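Local coordinates for protein possible prolidase (Bifidobacterium longum NCC2705, PDB 2P9B) that is probably a metal-dependent hydrolase of the amidohydrolase family, acting on carbon-nitrogen bonds and suggested to be a prolidase, at residues T130-L135 with P157-S162; E141-R146 with A197-I202. All coordinates share one frame; numbering follows the deposited sequence.

Overall arrangement
Both contacts belong to the TIM-barrel-type amidohydrolase domain, and their centres lie about 9 Å apart. Contact 1 pairs the two parallel strands of a beta-alpha-beta unit; contact 2 ties the helix that connects those strands to the loop leading into strand 202-205. The two contacts meet directly at N200, whose OD1 lies 2.7 Å from A161 N, a probable hydrogen bond, while R146 CD packs on I159 O at 3.2 Å. The centre of contact 1 is buried about 8 Å from the centre of the chain, that of contact 2 about 16 Å from it. L135 of contact 1 touches residues of a possible, empty metal site (H77, H79, D345); the site is unconfirmed.

Contact 1. Residues T130-L135 with P157-S162; sequences TTIRTL and PRILAS
T130 to T134 and R158 to L160 run side by side as neighbouring parallel strands, the two strands of a beta-alpha-beta unit whose helix is 141-150. The backbone supplies four hydrogen bonds in the usual parallel zigzag: R158 N to T130 O, I132 N to R158 O, L160 N to I132 O and T134 N to L160 O, all 2.8 to 2.9 Å long.

Polar side chains bond at both ends. T131 holds OG1 beside its own backbone N (chi1 -60°), where R158 NH1 meets it at 2.9 Å; the hydroxyl lies in the guanidinium plane, at its edge, although the N-H is bent to 139°. The arginine chain is straight as far as CD and then turns at chi3, folding back to this hydroxyl; NH1 also makes a salt bridge with D402, so one nitrogen serves two partners. At the other end the strand pairing has run out, and T134 OG1 takes over from a carbonyl by accepting S162 N at 3.1 Å. The same hydroxyl is hydrogen-bonded to D137, and S162 OG to G136 N, which fastens the turn after the first strand.

Apolar contact lies on the face opposite T131 and R158. I132 and I159 stand alongside each other, pointing the same way, with their CG1 atoms 3.8 Å apart; the I132 CD1 methyl extends to P157 CG at 4.2 Å. Beta-branched I132 and I159 suit these extended backbones, I159 packing on helix 141-150 and I132 on helix 113-126, where the compact ring of P157 meets L125. R133 and L160 share the T131 and R158 face, CB against CB at 4.0 Å; R133 NE bonds to A76 O and NH2 forms a salt bridge with E265. Strand 68-78 flanks strand 129-134 on its far edge.

Contact 2. Residues E141-R146 with A197-I202; sequences EVVTLR and AGVNAI
R146 and V143, one turn apart on helix 141-150, dock against the loop that ends helix 184-196 with a Schellman motif at G198. Glycine suits this place: the positive phi that terminates the helix would press a side chain against the preceding carbonyl, and the absence of a CB also lets V143 come close.

Hydrogen bonds from the arginine do most of the work. Its guanidinium grips one carbonyl end-on, NH1 reaching G198 O at 2.8 Å and NH2 reaching the same oxygen at 2.9 Å. That oxygen lies practically in the guanidinium plane, so the pair of bonds fixes the rotation of the group. The long chain spans the gap: CG lies anti to the backbone N (chi1 175°), and the bend at chi3 turns the guanidinium edge to the loop. Two bent N-H bonds converging on one acceptor would probably polarise the G198 carbonyl.

Van der Waals contact is slighter and falls mainly to the valines. V143 points toward the loop and rests CG1 on A197 O at 3.7 Å. The V199 side chain starts off away from the helix, and it is the CG1 methyl that reaches V143 CG2, at 4.1 Å. R146 CD also touches N200 OD1 at 3.6 Å.

N200 supplies the second acceptor, coming at R146 from the opposite direction with its amide plane 89° from the guanidinium. Its OD1 is shared, being hydrogen-bonded as well to A161 N beside the end of strand 158-160, so an asparagine links helix, loop and strand through one oxygen. ND2 makes a weak bond to I159 O of the same strand. The hydrogen bond from R146 NH1 to N200 OD1 is 2.8 Å long, and its donor sits above the amide, 66° out of the carbonyl plane.

Contact 1. Residues T130-L135 with P157-S162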
loop_
_atom_site.group_PDB
_atom_site.type_symbol
_atom_site.label_atom_id
_atom_site.label_comp_id
_atom_site.label_asym_id
_atom_site.label_seq_id
_atom_site.Cartn_x
_atom_site.Cartn_y
_atom_site.Cartn_z
ATOM N N THR A 130 1.279 1.849 -9.006
ATOM C CA THR A 130 1.659 3.211 -9.350
ATOM C C THR A 130 1.830 4.187 -8.190
ATOM O O THR A 130 2.320 5.298 -8.383
ATOM C CB THR A 130 0.669 3.787 -10.375
ATOM O OG1 THR A 130 -0.670 3.562 -9.925
ATOM C CG2 THR A 130 0.853 3.105 -11.722
ATOM N N THR A 131 1.426 3.778 -6.993
ATOM C CA THR A 131 1.592 4.603 -5.809
ATOM C C THR A 131 1.932 3.657 -4.670
ATOM O O THR A 131 1.328 2.593 -4.546
ATOM C CB THR A 131 0.302 5.373 -5.429
ATOM O OG1 THR A 131 -0.090 6.228 -6.509
ATOM C CG2 THR A 131 0.541 6.233 -4.186
ATOM N N ILE A 132 2.911 4.038 -3.859
ATOM C CA ILE A 132 3.309 3.225 -2.723
ATOM C C ILE A 132 3.614 4.119 -1.542
ATOM O O ILE A 132 3.886 5.311 -1.706
ATOM C CB ILE A 132 4.601 2.381 -3.002
ATOM C CG1 ILE A 132 5.807 3.301 -3.241
ATOM C CG2 ILE A 132 4.380 1.462 -4.183
ATOM C CD1 ILE A 132 7.133 2.548 -3.390
ATOM N N ARG A 133 3.531 3.545 -0.348
ATOM C CA ARG A 133 3.900 4.257 0.864
ATOM C C ARG A 133 4.906 3.346 1.535
ATOM O O ARG A 133 4.633 2.165 1.724
ATOM C CB ARG A 133 2.726 4.457 1.826
ATOM C CG ARG A 133 3.205 4.995 3.187
ATOM C CD ARG A 133 2.070 5.267 4.161
ATOM N NE ARG A 133 1.289 4.064 4.437
ATOM C CZ ARG A 133 0.428 3.947 5.443
ATOM N NH1 ARG A 133 0.241 4.957 6.281
ATOM N NH2 ARG A 133 -0.259 2.820 5.602
ATOM N N THR A 134 6.084 3.868 1.857
ATOM C CA THR A 134 7.049 3.040 2.567
ATOM C C THR A 134 6.767 3.283 4.048
ATOM O O THR A 134 6.317 4.366 4.431
ATOM C CB THR A 134 8.519 3.425 2.249
ATOM O OG1 THR A 134 8.775 4.783 2.640
ATOM C CG2 THR A 134 8.797 3.247 0.767
ATOM N N LEU A 135 6.995 2.268 4.874
ATOM C CA LEU A 135 6.779 2.401 6.304
ATOM C C LEU A 135 7.983 1.865 7.058
ATOM O O LEU A 135 7.886 0.891 7.801
ATOM C CB LEU A 135 5.511 1.655 6.734
ATOM C CG LEU A 135 4.219 2.305 6.226
ATOM C CD1 LEU A 135 3.011 1.442 6.586
ATOM C CD2 LEU A 135 4.108 3.704 6.830
ATOM N N PRO A 157 7.171 4.911 -9.353
ATOM C CA PRO A 157 5.843 5.122 -8.778
ATOM C C PRO A 157 5.797 6.378 -7.919
ATOM O O PRO A 157 6.835 6.938 -7.556
ATOM C CB PRO A 157 5.636 3.865 -7.946
ATOM C CG PRO A 157 7.033 3.610 -7.414
ATOM C CD PRO A 157 7.884 3.822 -8.656
ATOM N N ARG A 158 4.585 6.819 -7.610
ATOM C CA ARG A 158 4.385 7.972 -6.742
ATOM C C ARG A 158 4.717 7.406 -5.365
ATOM O O ARG A 158 4.174 6.370 -4.979
ATOM C CB ARG A 158 2.922 8.416 -6.809
ATOM C CG ARG A 158 2.558 9.536 -5.855
ATOM C CD ARG A 158 1.101 9.953 -6.030
ATOM N NE ARG A 158 0.834 10.505 -7.361
ATOM C CZ ARG A 158 0.358 9.806 -8.388
ATOM N NH1 ARG A 158 0.084 8.514 -8.253
ATOM N NH2 ARG A 158 0.146 10.406 -9.552
ATOM N N ILE A 159 5.604 8.072 -4.630
ATOM C CA ILE A 159 6.027 7.570 -3.330
ATOM C C ILE A 159 5.773 8.441 -2.106
ATOM O O ILE A 159 6.050 9.643 -2.113
ATOM C CB ILE A 159 7.562 7.267 -3.330
ATOM C CG1 ILE A 159 7.902 6.233 -4.404
ATOM C CG2 ILE A 159 8.005 6.770 -1.952
ATOM C CD1 ILE A 159 9.409 5.985 -4.543
ATOM N N LEU A 160 5.212 7.828 -1.065
ATOM C CA LEU A 160 5.039 8.509 0.211
ATOM C C LEU A 160 6.149 7.852 1.023
ATOM O O LEU A 160 6.057 6.673 1.364
ATOM C CB LEU A 160 3.683 8.220 0.845
ATOM C CG LEU A 160 2.537 9.139 0.425
ATOM C CD1 LEU A 160 2.102 8.826 -0.999
ATOM C CD2 LEU A 160 1.384 8.952 1.396
ATOM N N ALA A 161 7.206 8.609 1.300
ATOM C CA ALA A 161 8.359 8.102 2.041
ATOM C C ALA A 161 8.266 8.421 3.526
ATOM O O ALA A 161 8.029 9.560 3.909
ATOM C CB ALA A 161 9.647 8.695 1.461
ATOM N N SER A 162 8.479 7.403 4.352
ATOM C CA SER A 162 8.392 7.551 5.797
ATOM C C SER A 162 9.707 7.861 6.495
ATOM O O SER A 162 9.704 8.308 7.641
ATOM C CB SER A 162 7.863 6.255 6.400
ATOM O OG SER A 162 8.849 5.239 6.267
#

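Contact 2. Residues E141-R146 with A197-I202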
loop_
_atom_site.group_PDB
_atom_site.type_symbol
_atom_site.label_atom_id
_atom_site.label_comp_id
_atom_site.label_asym_id
_atom_site.label_seq_id
_atom_site.Cartn_x
_atom_site.Cartn_y
_atom_site.Cartn_z
ATOM N N GLU A 141 17.063 7.822 1.936
ATOM C CA GLU A 141 17.286 7.430 0.549
ATOM C C GLU A 141 15.996 7.362 -0.266
ATOM O O GLU A 141 16.020 7.543 -1.486
ATOM C CB GLU A 141 18.010 6.075 0.482
ATOM C CG GLU A 141 17.216 4.853 0.967
ATOM C CD GLU A 141 17.040 4.792 2.479
ATOM O OE1 GLU A 141 17.764 5.508 3.203
ATOM O OE2 GLU A 141 16.187 4.012 2.947
ATOM N N VAL A 142 14.873 7.082 0.391
ATOM C CA VAL A 142 13.607 7.019 -0.334
ATOM C C VAL A 142 13.120 8.442 -0.586
ATOM O O VAL A 142 12.505 8.723 -1.613
ATOM C CB VAL A 142 12.533 6.214 0.435
ATOM C CG1 VAL A 142 11.274 6.073 -0.419
ATOM C CG2 VAL A 142 13.073 4.829 0.766
ATOM N N VAL A 143 13.402 9.347 0.344
ATOM C CA VAL A 143 13.008 10.735 0.151
ATOM C C VAL A 143 13.726 11.218 -1.108
ATOM O O VAL A 143 13.143 11.866 -1.968
ATOM C CB VAL A 143 13.431 11.618 1.346
ATOM C CG1 VAL A 143 13.252 13.094 1.000
ATOM C CG2 VAL A 143 12.587 11.271 2.563
ATOM N N THR A 144 15.004 10.879 -1.209
ATOM C CA THR A 144 15.800 11.266 -2.359
ATOM C C THR A 144 15.204 10.719 -3.651
ATOM O O THR A 144 15.040 11.458 -4.624
ATOM C CB THR A 144 17.240 10.766 -2.199
ATOM O OG1 THR A 144 17.815 11.383 -1.042
ATOM C CG2 THR A 144 18.071 11.107 -3.422
ATOM N N LEU A 145 14.879 9.430 -3.651
ATOM C CA LEU A 145 14.297 8.775 -4.822
ATOM C C LEU A 145 12.959 9.414 -5.196
ATOM O O LEU A 145 12.697 9.704 -6.364
ATOM C CB LEU A 145 14.101 7.280 -4.546
ATOM C CG LEU A 145 13.427 6.462 -5.654
ATOM C CD1 LEU A 145 14.278 6.498 -6.909
ATOM C CD2 LEU A 145 13.229 5.022 -5.181
ATOM N N ARG A 146 12.112 9.633 -4.196
ATOM C CA ARG A 146 10.815 10.255 -4.422
ATOM C C ARG A 146 10.984 11.612 -5.102
ATOM O O ARG A 146 10.265 11.939 -6.047
ATOM C CB ARG A 146 10.086 10.455 -3.092
ATOM C CG ARG A 146 8.766 11.206 -3.207
ATOM C CD ARG A 146 8.388 11.811 -1.864
ATOM N NE ARG A 146 9.253 12.949 -1.540
ATOM C CZ ARG A 146 9.457 13.418 -0.313
ATOM N NH1 ARG A 146 8.869 12.848 0.733
ATOM N NH2 ARG A 146 10.239 14.474 -0.134
ATOM N N ALA A 197 13.714 16.356 7.435
ATOM C CA ALA A 197 14.415 15.607 6.398
ATOM C C ALA A 197 13.598 15.444 5.120
ATOM O O ALA A 197 14.116 14.977 4.104
ATOM C CB ALA A 197 14.824 14.244 6.929
ATOM N N GLY A 198 12.317 15.803 5.179
ATOM C CA GLY A 198 11.472 15.729 3.998
ATOM C C GLY A 198 10.501 14.572 3.828
ATOM O O GLY A 198 9.936 14.406 2.746
ATOM N N VAL A 199 10.283 13.773 4.864
ATOM C CA VAL A 199 9.353 12.655 4.709
ATOM C C VAL A 199 7.926 13.148 4.479
ATOM O O VAL A 199 7.588 14.280 4.832
ATOM C CB VAL A 199 9.356 11.729 5.953
ATOM C CG1 VAL A 199 10.777 11.313 6.287
ATOM C CG2 VAL A 199 8.698 12.425 7.140
ATOM N N ASN A 200 7.101 12.316 3.848
ATOM C CA ASN A 200 5.699 12.668 3.653
ATOM C C ASN A 200 4.821 11.506 4.114
ATOM O O ASN A 200 3.739 11.259 3.590
ATOM C CB ASN A 200 5.403 13.110 2.204
ATOM C CG ASN A 200 5.653 12.036 1.174
ATOM O OD1 ASN A 200 6.609 11.269 1.267
ATOM N ND2 ASN A 200 4.803 12.001 0.148
ATOM N N ALA A 201 5.327 10.815 5.135
ATOM C CA ALA A 201 4.656 9.700 5.799
ATOM C C ALA A 201 5.447 9.409 7.079
ATOM O O ALA A 201 6.639 9.699 7.151
ATOM C CB ALA A 201 4.630 8.457 4.893
ATOM N N ILE A 202 4.772 8.879 8.097
ATOM C CA ILE A 202 5.434 8.530 9.353
ATOM C C ILE A 202 5.006 7.124 9.750
ATOM O O ILE A 202 3.843 6.753 9.571
ATOM C CB ILE A 202 5.047 9.497 10.500
ATOM C CG1 ILE A 202 5.643 10.886 10.251
ATOM C CG2 ILE A 202 5.555 8.954 11.832
ATOM C CD1 ILE A 202 7.165 10.931 10.303
#